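Local coordinates for aminodeoxyfutalosine deaminase (Deinococcus radiodurans, PDB 2IMR), which catalyses the zinc-dependent deamination of aminodeoxyfutalosine to futalosine in menaquinone biosynthesis and, less efficiently, deaminates several related adenosine derivatives, at residues Gly88-Pro93 with Val382-Ala387; Thr361-Glu366 with Glu415-Leu420; Cys43-Leu46 with Gly52-Ser55; Gly57-Val62 with Ala67-Pro72. All coordinates share one frame; numbering follows the deposited sequence.

Contact 1 (Gly88-Pro93 with Val382-Ala387); sequences GAVIAP and VLVRAA
V384, on the helix that contains 382-387, meets V90 and A92 of the extended segment 88-93. All three approaches are apolar. The valines reach toward each other tip to tip, methyl against matching methyl: V90 CG2 lies 4.0 Å from V384 CG2, and V90 CG1 is 4.1 Å from V384 CG1. The same V384 CG1 also touches the methyl of A92, CB to CG1 being 4.1 Å, and therefore serves both touching residues of 88-93. The torsion of V384 explains this double use, since with CG1 opposite the backbone N (chi1 176°) both branches are presented to 88-93. I91, between the two touching residues, turns its side chain the other way, onto L402 and W408.

The contact joins the small beta-sheet part built from 45-47, 53-54 and 90-91 to helix 380-395 of the amidohydrolase region, a member of the TIM-barrel clan. V90 and I91 form a short strand pairing with 45-47, with backbone bonds from V90 to W414 and from A92 to F412, and V384 packs against V45 and Y47 as well.

The packed part is the pair of V384 methyls set between V90 and A92, and W414 accompanies it by donating from NE1 to the A92 carbonyl. Past V90, itself partly exposed, the contact thins out: A89 is exposed, and A89 CB is 7.8 Å from V384 CG2. R385, the next residue along the helix, is partly exposed too; it lies against Y47 and makes a long, weak ion pair with E348.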
loop_
_atom_site.group_PDB
_atom_site.type_symbol
_atom_site.label_atom_id
_atom_site.label_comp_id
_atom_site.label_asym_id
_atom_site.label_seq_id
_atom_site.Cartn_x
_atom_site.Cartn_y
_atom_site.Cartn_z
ATOM N N GLY A 88 -17.257 16.930 -10.949
ATOM C CA GLY A 88 -15.847 16.848 -10.609
ATOM C C GLY A 88 -15.043 15.858 -11.427
ATOM O O GLY A 88 -15.532 15.304 -12.411
ATOM N N ALA A 89 -13.806 15.623 -11.005
ATOM C CA ALA A 89 -12.918 14.716 -11.726
ATOM C C ALA A 89 -13.241 13.236 -11.577
ATOM O O ALA A 89 -13.244 12.491 -12.557
ATOM C CB ALA A 89 -11.471 14.968 -11.304
ATOM N N VAL A 90 -13.532 12.804 -10.362
ATOM C CA VAL A 90 -13.783 11.395 -10.148
ATOM C C VAL A 90 -15.052 10.995 -9.415
ATOM O O VAL A 90 -15.428 11.591 -8.402
ATOM C CB VAL A 90 -12.593 10.753 -9.381
ATOM C CG1 VAL A 90 -12.853 9.273 -9.145
ATOM C CG2 VAL A 90 -11.295 10.972 -10.158
ATOM N N ILE A 91 -15.706 9.973 -9.952
ATOM C CA ILE A 91 -16.883 9.396 -9.329
ATOM C C ILE A 91 -16.531 7.924 -9.212
ATOM O O ILE A 91 -16.339 7.243 -10.225
ATOM C CB ILE A 91 -18.158 9.541 -10.183
ATOM C CG1 ILE A 91 -18.590 11.008 -10.232
ATOM C CG2 ILE A 91 -19.263 8.690 -9.583
ATOM C CD1 ILE A 91 -19.859 11.256 -11.024
ATOM N N ALA A 92 -16.424 7.439 -7.978
ATOM C CA ALA A 92 -16.070 6.047 -7.731
ATOM C C ALA A 92 -16.179 5.716 -6.252
ATOM O O ALA A 92 -16.255 6.613 -5.410
ATOM C CB ALA A 92 -14.636 5.779 -8.216
ATOM N N PRO A 93 -16.197 4.418 -5.911
ATOM C CA PRO A 93 -16.294 4.040 -4.503
ATOM C C PRO A 93 -15.103 4.653 -3.771
ATOM O O PRO A 93 -14.111 5.020 -4.406
ATOM C CB PRO A 93 -16.216 2.515 -4.552
ATOM C CG PRO A 93 -16.843 2.193 -5.879
ATOM C CD PRO A 93 -16.231 3.229 -6.782
ATOM N N VAL A 382 -6.517 4.093 -15.260
ATOM C CA VAL A 382 -5.669 3.113 -14.594
ATOM C C VAL A 382 -5.430 3.516 -13.138
ATOM O O VAL A 382 -5.390 2.668 -12.246
ATOM C CB VAL A 382 -4.308 2.988 -15.321
ATOM C CG1 VAL A 382 -3.340 2.152 -14.499
ATOM C CG2 VAL A 382 -4.515 2.367 -16.694
ATOM N N LEU A 383 -5.276 4.816 -12.907
ATOM C CA LEU A 383 -5.028 5.333 -11.564
ATOM C C LEU A 383 -6.216 5.106 -10.645
ATOM O O LEU A 383 -6.062 4.634 -9.519
ATOM C CB LEU A 383 -4.702 6.829 -11.629
ATOM C CG LEU A 383 -3.530 7.224 -12.529
ATOM C CD1 LEU A 383 -3.382 8.738 -12.555
ATOM C CD2 LEU A 383 -2.250 6.571 -12.016
ATOM N N VAL A 384 -7.409 5.439 -11.128
ATOM C CA VAL A 384 -8.611 5.268 -10.326
ATOM C C VAL A 384 -8.903 3.799 -10.049
ATOM O O VAL A 384 -9.216 3.426 -8.920
ATOM C CB VAL A 384 -9.817 5.949 -11.008
ATOM C CG1 VAL A 384 -11.091 5.693 -10.222
ATOM C CG2 VAL A 384 -9.554 7.442 -11.104
ATOM N N ARG A 385 -8.788 2.955 -11.071
ATOM C CA ARG A 385 -9.031 1.532 -10.873
ATOM C C ARG A 385 -8.065 0.987 -9.823
ATOM O O ARG A 385 -8.441 0.185 -8.972
ATOM C CB ARG A 385 -8.846 0.764 -12.186
ATOM C CG ARG A 385 -8.905 -0.739 -11.994
ATOM C CD ARG A 385 -8.290 -1.490 -13.161
ATOM N NE ARG A 385 -7.853 -2.817 -12.739
ATOM C CZ ARG A 385 -8.660 -3.741 -12.226
ATOM N NH1 ARG A 385 -9.953 -3.485 -12.078
ATOM N NH2 ARG A 385 -8.170 -4.914 -11.841
ATOM N N ALA A 386 -6.813 1.427 -9.886
ATOM C CA ALA A 386 -5.809 0.978 -8.930
ATOM C C ALA A 386 -6.184 1.397 -7.510
ATOM O O ALA A 386 -6.113 0.598 -6.577
ATOM C CB ALA A 386 -4.443 1.555 -9.296
ATOM N N ALA A 387 -6.585 2.654 -7.356
ATOM C CA ALA A 387 -6.949 3.178 -6.045
ATOM C C ALA A 387 -8.069 2.383 -5.395
ATOM O O ALA A 387 -8.044 2.126 -4.190
ATOM C CB ALA A 387 -7.356 4.647 -6.161
#

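Contact 2 (Thr361-Glu366 with Glu415-Leu420); sequences TLNVRE and ELSRDL
The backbones carrying R365 and S417 stay well apart, 8.8 Å between their CA atoms, with 361-366 turning into a helix while 415-420 runs out toward the chain terminus. Side chains bridge the gap. S417 OG sits over the centre of one face of the R365 guanidinium, 3.4 Å from R365 CZ, and its CB lies 3.6 Å from R365 NE; the angle is poor for a bond to NE. N363 OD1, with the L144 carbonyl at NH2, fixes the rotation of the guanidinium. OD1 accepts from R365 N and from R365 NH1, both at 3.0 Å, reached from opposite faces of the amide plane, while lying almost in the guanidinium plane itself. The bond to R365 N is a capping bond, and CG of N363 opposite its backbone N (chi1 -169°) puts OD1 there. T361 OG1 adds an ST turn by accepting from N363 N. A leucine in place of R365 would probably leave N363 OD1 with one donor fewer and the L144 carbonyl without its partner NH2. R365 also makes a cation-pi contact with W414. The contact lies at the surface, at the N-terminal end of the helix that includes 365-366, and the C-terminal tail crosses near the end of helix 130-143, whose R143 donates to the D419 carbonyl.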
loop_
_atom_site.group_PDB
_atom_site.type_symbol
_atom_site.label_atom_id
_atom_site.label_comp_id
_atom_site.label_asym_id
_atom_site.label_seq_id
_atom_site.Cartn_x
_atom_site.Cartn_y
_atom_site.Cartn_z
ATOM N N THR A 361 -0.939 12.910 4.197
ATOM C CA THR A 361 -2.254 12.532 4.721
ATOM C C THR A 361 -2.593 11.075 4.409
ATOM O O THR A 361 -1.903 10.422 3.632
ATOM C CB THR A 361 -3.383 13.392 4.121
ATOM O OG1 THR A 361 -3.664 12.938 2.788
ATOM C CG2 THR A 361 -2.980 14.867 4.090
ATOM N N LEU A 362 -3.676 10.590 5.010
ATOM C CA LEU A 362 -4.137 9.216 4.824
ATOM C C LEU A 362 -5.169 9.121 3.702
ATOM O O LEU A 362 -5.784 8.073 3.498
ATOM C CB LEU A 362 -4.756 8.694 6.126
ATOM C CG LEU A 362 -3.810 8.591 7.326
ATOM C CD1 LEU A 362 -4.576 8.158 8.566
ATOM C CD2 LEU A 362 -2.697 7.599 7.009
ATOM N N ASN A 363 -5.338 10.218 2.969
ATOM C CA ASN A 363 -6.315 10.290 1.884
ATOM C C ASN A 363 -5.744 9.903 0.519
ATOM O O ASN A 363 -5.075 10.704 -0.126
ATOM C CB ASN A 363 -6.881 11.710 1.811
ATOM C CG ASN A 363 -8.074 11.812 0.893
ATOM O OD1 ASN A 363 -8.406 10.860 0.185
ATOM N ND2 ASN A 363 -8.732 12.971 0.898
ATOM N N VAL A 364 -6.035 8.685 0.073
ATOM C CA VAL A 364 -5.538 8.196 -1.216
ATOM C C VAL A 364 -6.029 8.999 -2.422
ATOM O O VAL A 364 -5.415 8.958 -3.488
ATOM C CB VAL A 364 -5.891 6.693 -1.415
ATOM C CG1 VAL A 364 -5.618 6.259 -2.856
ATOM C CG2 VAL A 364 -5.053 5.851 -0.473
ATOM N N ARG A 365 -7.127 9.737 -2.270
ATOM C CA ARG A 365 -7.622 10.539 -3.389
ATOM C C ARG A 365 -6.521 11.512 -3.801
ATOM O O ARG A 365 -6.385 11.872 -4.971
ATOM C CB ARG A 365 -8.872 11.332 -2.984
ATOM C CG ARG A 365 -10.028 10.469 -2.507
ATOM C CD ARG A 365 -11.203 11.345 -2.104
ATOM N NE ARG A 365 -12.338 10.586 -1.591
ATOM C CZ ARG A 365 -12.332 9.900 -0.453
ATOM N NH1 ARG A 365 -11.245 9.864 0.305
ATOM N NH2 ARG A 365 -13.426 9.262 -0.060
ATOM N N GLU A 366 -5.733 11.935 -2.823
ATOM C CA GLU A 366 -4.649 12.867 -3.069
ATOM C C GLU A 366 -3.466 12.210 -3.780
ATOM O O GLU A 366 -2.706 12.881 -4.480
ATOM C CB GLU A 366 -4.235 13.513 -1.743
ATOM C CG GLU A 366 -5.273 14.551 -1.284
ATOM C CD GLU A 366 -5.169 14.938 0.181
ATOM O OE1 GLU A 366 -4.117 14.709 0.803
ATOM O OE2 GLU A 366 -6.155 15.492 0.709
ATOM N N GLU A 415 -15.040 14.849 -5.259
ATOM C CA GLU A 415 -14.858 16.290 -5.090
ATOM C C GLU A 415 -15.478 16.829 -3.796
ATOM O O GLU A 415 -15.189 17.959 -3.392
ATOM C CB GLU A 415 -15.449 17.059 -6.278
ATOM C CG GLU A 415 -16.969 17.101 -6.283
ATOM C CD GLU A 415 -17.536 18.164 -7.204
ATOM O OE1 GLU A 415 -16.852 19.181 -7.451
ATOM O OE2 GLU A 415 -18.683 17.994 -7.662
ATOM N N LEU A 416 -16.311 16.021 -3.145
ATOM C CA LEU A 416 -16.982 16.445 -1.909
ATOM C C LEU A 416 -16.383 15.834 -0.642
ATOM O O LEU A 416 -16.933 15.998 0.458
ATOM C CB LEU A 416 -18.469 16.079 -1.977
ATOM C CG LEU A 416 -19.231 16.480 -3.243
ATOM C CD1 LEU A 416 -20.660 15.951 -3.171
ATOM C CD2 LEU A 416 -19.229 17.988 -3.392
ATOM N N SER A 417 -15.259 15.144 -0.794
ATOM C CA SER A 417 -14.599 14.482 0.327
ATOM C C SER A 417 -14.189 15.422 1.460
ATOM O O SER A 417 -13.595 16.474 1.219
ATOM C CB SER A 417 -13.365 13.727 -0.170
ATOM O OG SER A 417 -12.760 12.996 0.883
ATOM N N ARG A 418 -14.517 15.026 2.690
ATOM C CA ARG A 418 -14.177 15.793 3.896
ATOM C C ARG A 418 -13.449 14.857 4.860
ATOM O O ARG A 418 -13.855 13.706 5.032
ATOM C CB ARG A 418 -15.435 16.308 4.613
ATOM C CG ARG A 418 -16.396 17.129 3.773
ATOM C CD ARG A 418 -16.657 18.492 4.394
ATOM N NE ARG A 418 -17.162 18.418 5.765
ATOM C CZ ARG A 418 -17.452 19.485 6.505
ATOM N NH1 ARG A 418 -17.289 20.699 6.002
ATOM N NH2 ARG A 418 -17.896 19.345 7.749
ATOM N N ASP A 419 -12.388 15.348 5.494
ATOM C CA ASP A 419 -11.642 14.537 6.448
ATOM C C ASP A 419 -12.035 14.915 7.878
ATOM O O ASP A 419 -11.344 14.562 8.834
ATOM C CB ASP A 419 -10.139 14.736 6.253
ATOM C CG ASP A 419 -9.690 16.127 6.629
ATOM O OD1 ASP A 419 -10.468 17.073 6.398
ATOM O OD2 ASP A 419 -8.561 16.278 7.143
ATOM N N LEU A 420 -13.142 15.640 8.013
ATOM C CA LEU A 420 -13.639 16.050 9.324
ATOM C C LEU A 420 -15.143 15.827 9.404
ATOM O O LEU A 420 -15.720 16.098 10.473
ATOM C CB LEU A 420 -13.337 17.530 9.597
ATOM C CG LEU A 420 -14.104 18.583 8.796
ATOM C CD1 LEU A 420 -14.085 19.904 9.555
ATOM C CD2 LEU A 420 -13.492 18.736 7.413
ATOM O OXT LEU A 420 -15.727 15.388 8.393
#

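Contact 3 (Cys43-Leu46 with Gly52-Ser55); sequences CDVL and GAQS
The flat carboxamide of Q54 has L46 over one of its faces: L46 CD2 stands 4.1 Å from Q54 CD and 4.0 Å from Q54 NE2, while NE2 comes close to G70 CA. The two side chains lie next to each other and point the same way, as expected of a directly paired couple in a sheet. Q54 achieves this with a strained first torsion (chi1 -32°), well off the staggered value, and an extended chain beyond CG.

Beneath them the backbones are joined by two short bonds. L46 N donates to Q54 O at 2.7 Å in an almost straight line (179°), and Q54 N donates back to L46 O at the same length. Residues 45-47 and 53-54 thereby form a beta hairpin whose first strand also pairs in parallel with 90-91, by backbone bonds of V45 to A89 and I91.

One step further along, the bond comes from a side chain. S55 OG is swung opposite its own backbone N (chi1 175°) and donates to the D44 carbonyl O at 2.6 Å, while V45 CG2 packs against OG at 4.0 Å. With S55 reduced to an alanine here, the D44 carbonyl would probably lose its hydroxyl donor, leaving the hairpin less firmly pinned beyond the L46 pairing. D44's carboxylate turns elsewhere, to a salt bridge with R86, and on helix 380-395 V45 leans on P380 while A53 and S55 touch R381.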
loop_
_atom_site.group_PDB
_atom_site.type_symbol
_atom_site.label_atom_id
_atom_site.label_comp_id
_atom_site.label_asym_id
_atom_site.label_seq_id
_atom_site.Cartn_x
_atom_site.Cartn_y
_atom_site.Cartn_z
ATOM N N CYS A 43 -18.419 13.344 -14.953
ATOM C CA CYS A 43 -17.092 13.398 -14.351
ATOM C C CYS A 43 -16.025 13.095 -15.393
ATOM O O CYS A 43 -16.340 12.745 -16.534
ATOM C CB CYS A 43 -16.996 12.399 -13.194
ATOM S SG CYS A 43 -17.369 10.666 -13.601
ATOM N N ASP A 44 -14.761 13.228 -15.006
ATOM C CA ASP A 44 -13.672 12.958 -15.933
ATOM C C ASP A 44 -13.364 11.476 -15.953
ATOM O O ASP A 44 -13.047 10.913 -17.000
ATOM C CB ASP A 44 -12.427 13.756 -15.546
ATOM C CG ASP A 44 -12.663 15.252 -15.602
ATOM O OD1 ASP A 44 -13.313 15.712 -16.563
ATOM O OD2 ASP A 44 -12.194 15.969 -14.695
ATOM N N VAL A 45 -13.457 10.843 -14.791
ATOM C CA VAL A 45 -13.203 9.418 -14.680
ATOM C C VAL A 45 -14.222 8.762 -13.765
ATOM O O VAL A 45 -14.407 9.171 -12.615
ATOM C CB VAL A 45 -11.791 9.125 -14.121
ATOM C CG1 VAL A 45 -11.622 7.631 -13.905
ATOM C CG2 VAL A 45 -10.736 9.641 -15.080
ATOM N N LEU A 46 -14.881 7.736 -14.289
ATOM C CA LEU A 46 -15.882 6.998 -13.544
ATOM C C LEU A 46 -15.463 5.551 -13.328
ATOM O O LEU A 46 -14.987 4.895 -14.252
ATOM C CB LEU A 46 -17.212 7.010 -14.301
ATOM C CG LEU A 46 -18.198 5.906 -13.907
ATOM C CD1 LEU A 46 -18.818 6.229 -12.562
ATOM C CD2 LEU A 46 -19.280 5.777 -14.972
ATOM N N GLY A 52 -13.097 -2.229 -14.501
ATOM C CA GLY A 52 -12.573 -1.283 -15.483
ATOM C C GLY A 52 -13.199 0.101 -15.322
ATOM O O GLY A 52 -14.415 0.224 -15.159
ATOM N N ALA A 53 -12.362 1.135 -15.370
ATOM C CA ALA A 53 -12.821 2.518 -15.237
ATOM C C ALA A 53 -13.187 3.065 -16.610
ATOM O O ALA A 53 -12.768 2.518 -17.633
ATOM C CB ALA A 53 -11.731 3.377 -14.599
ATOM N N GLN A 54 -13.957 4.150 -16.625
ATOM C CA GLN A 54 -14.417 4.766 -17.865
ATOM C C GLN A 54 -14.174 6.275 -17.876
ATOM O O GLN A 54 -14.328 6.947 -16.855
ATOM C CB GLN A 54 -15.911 4.476 -18.032
ATOM C CG GLN A 54 -16.312 3.130 -17.432
ATOM C CD GLN A 54 -17.806 2.881 -17.446
ATOM O OE1 GLN A 54 -18.303 2.010 -16.728
ATOM N NE2 GLN A 54 -18.530 3.634 -18.270
ATOM N N SER A 55 -13.809 6.811 -19.035
ATOM C CA SER A 55 -13.540 8.242 -19.150
ATOM C C SER A 55 -13.778 8.766 -20.563
ATOM O O SER A 55 -13.223 8.238 -21.527
ATOM C CB SER A 55 -12.094 8.528 -18.732
ATOM O OG SER A 55 -11.753 9.885 -18.942
#

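Contact 4 (Gly57-Val62 with Ala67-Pro72); sequences GGVVVV and AAAGHP
V60 and the alanine pair A67-A68 are the first shell of the contact, near the turn of this antiparallel hairpin. The V60 carbonyl O accepts twice: from A67 N, short at 2.6 Å, and from A68 N in a weak bond of 3.4 Å. In return V60 N donates to A68 O at 2.9 Å. Two residues opposite one make a classic beta bulge, and it brings the A67 methyl CB to 3.8 Å from V62 CG2 and close to V60 CG1. That V60 branch lies opposite its backbone N (chi1 176°), which directs it toward the methyl.

Farther along, V59 and A69 are a non-hydrogen-bonded pair with their side chains on one face, whereas V60 and A68 share the other. V59 CG2 touches A69 CB at 4.3 Å, and V59 CA makes a CH...O contact with A68 O. G58 and G70 then pair through G70 N to G58 O, and a weaker return from G58 N. Neither glycine has a side chain to crowd this point, where P72 folds over G57, its CD 3.7 Å from G57 C; a CB on G58 would be tight against P72.

The next shell is helix 72-78, begun with H71 at its N-cap and packing L75 on V60 and A68, and Y79, in the loop after it, touching V60 and A67. On the other flank strand 38-43 binds 57-62 by backbone bonds to G57, V59 and V61. With two glycines then valines on one strand, and alanines and G70 on the other, the pairing rests on main-chain bonds and small apolar groups, without a polar side chain.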
loop_
_atom_site.group_PDB
_atom_site.type_symbol
_atom_site.label_atom_id
_atom_site.label_comp_id
_atom_site.label_asym_id
_atom_site.label_seq_id
_atom_site.Cartn_x
_atom_site.Cartn_y
_atom_site.Cartn_z
ATOM N N GLY A 57 -16.966 10.080 -17.890
ATOM C CA GLY A 57 -17.955 9.273 -17.199
ATOM C C GLY A 57 -19.202 10.032 -16.786
ATOM O O GLY A 57 -19.245 11.260 -16.830
ATOM N N GLY A 58 -20.224 9.287 -16.384
ATOM C CA GLY A 58 -21.471 9.897 -15.971
ATOM C C GLY A 58 -22.333 8.927 -15.193
ATOM O O GLY A 58 -22.176 7.708 -15.300
ATOM N N VAL A 59 -23.239 9.475 -14.392
ATOM C CA VAL A 59 -24.147 8.673 -13.591
ATOM C C VAL A 59 -25.503 9.358 -13.584
ATOM O O VAL A 59 -25.599 10.540 -13.264
ATOM C CB VAL A 59 -23.666 8.554 -12.133
ATOM C CG1 VAL A 59 -24.634 7.702 -11.337
ATOM C CG2 VAL A 59 -22.268 7.950 -12.087
ATOM N N VAL A 60 -26.550 8.637 -13.962
ATOM C CA VAL A 60 -27.872 9.241 -13.937
ATOM C C VAL A 60 -28.512 8.826 -12.627
ATOM O O VAL A 60 -28.585 7.642 -12.298
ATOM C CB VAL A 60 -28.754 8.785 -15.118
ATOM C CG1 VAL A 60 -30.157 9.374 -14.970
ATOM C CG2 VAL A 60 -28.144 9.255 -16.423
ATOM N N VAL A 61 -28.962 9.813 -11.868
ATOM C CA VAL A 61 -29.576 9.540 -10.586
ATOM C C VAL A 61 -31.029 9.990 -10.590
ATOM O O VAL A 61 -31.362 11.052 -11.114
ATOM C CB VAL A 61 -28.815 10.266 -9.449
ATOM C CG1 VAL A 61 -29.444 9.950 -8.104
ATOM C CG2 VAL A 61 -27.352 9.842 -9.455
ATOM N N VAL A 62 -31.890 9.152 -10.030
ATOM C CA VAL A 62 -33.310 9.459 -9.922
ATOM C C VAL A 62 -33.594 9.422 -8.430
ATOM O O VAL A 62 -33.582 8.354 -7.819
ATOM C CB VAL A 62 -34.179 8.404 -10.638
ATOM C CG1 VAL A 62 -35.656 8.723 -10.429
ATOM C CG2 VAL A 62 -33.851 8.387 -12.123
ATOM N N ALA A 67 -29.751 5.356 -11.669
ATOM C CA ALA A 67 -30.561 4.841 -12.765
ATOM C C ALA A 67 -29.659 4.094 -13.734
ATOM O O ALA A 67 -30.012 3.030 -14.244
ATOM C CB ALA A 67 -31.269 5.983 -13.485
ATOM N N ALA A 68 -28.487 4.665 -13.981
ATOM C CA ALA A 68 -27.528 4.065 -14.892
ATOM C C ALA A 68 -26.165 4.701 -14.687
ATOM O O ALA A 68 -26.059 5.826 -14.191
ATOM C CB ALA A 68 -27.984 4.264 -16.331
ATOM N N ALA A 69 -25.124 3.971 -15.065
ATOM C CA ALA A 69 -23.760 4.464 -14.937
ATOM C C ALA A 69 -22.948 3.949 -16.110
ATOM O O ALA A 69 -22.914 2.746 -16.373
ATOM C CB ALA A 69 -23.150 3.995 -13.623
ATOM N N GLY A 70 -22.308 4.872 -16.820
ATOM C CA GLY A 70 -21.498 4.504 -17.966
ATOM C C GLY A 70 -21.003 5.743 -18.679
ATOM O O GLY A 70 -20.731 6.766 -18.048
ATOM N N HIS A 71 -20.875 5.660 -19.997
ATOM C CA HIS A 71 -20.413 6.800 -20.770
ATOM C C HIS A 71 -21.524 7.841 -20.808
ATOM O O HIS A 71 -22.696 7.500 -20.986
ATOM C CB HIS A 71 -20.053 6.380 -22.197
ATOM C CG HIS A 71 -19.418 7.476 -22.995
ATOM N ND1 HIS A 71 -18.057 7.560 -23.191
ATOM C CD2 HIS A 71 -19.951 8.574 -23.581
ATOM C CE1 HIS A 71 -17.778 8.665 -23.859
ATOM N NE2 HIS A 71 -18.910 9.298 -24.107
ATOM N N PRO A 72 -21.168 9.128 -20.646
ATOM C CA PRO A 72 -22.114 10.249 -20.651
ATOM C C PRO A 72 -22.943 10.461 -21.916
ATOM O O PRO A 72 -24.135 10.762 -21.828
ATOM C CB PRO A 72 -21.228 11.454 -20.326
ATOM C CG PRO A 72 -19.898 11.055 -20.872
ATOM C CD PRO A 72 -19.794 9.616 -20.428
#

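Overall arrangement
The four contacts follow one another across the boundary between a beta-rich part and the amidohydrolase barrel. Contacts 3 and 4 are successive hairpins, their centres 11 Å apart, linked by C43 N to G57 O at 2.9 Å. Contact 1 lies 7 Å from contact 3, centre to centre, and shares its sheet: A89 O lies 2.8 Å from V45 N, probably hydrogen-bonded. Contacts 1 and 2 have their centres about 13 Å apart, and A387 touches V364 between them; their segments alternate along the chain, and E415 comes near G88. None reaches the zinc site of H99, H101 and H240, but H99 follows soon after 88-93, and the zinc ligand D354 precedes 361-366.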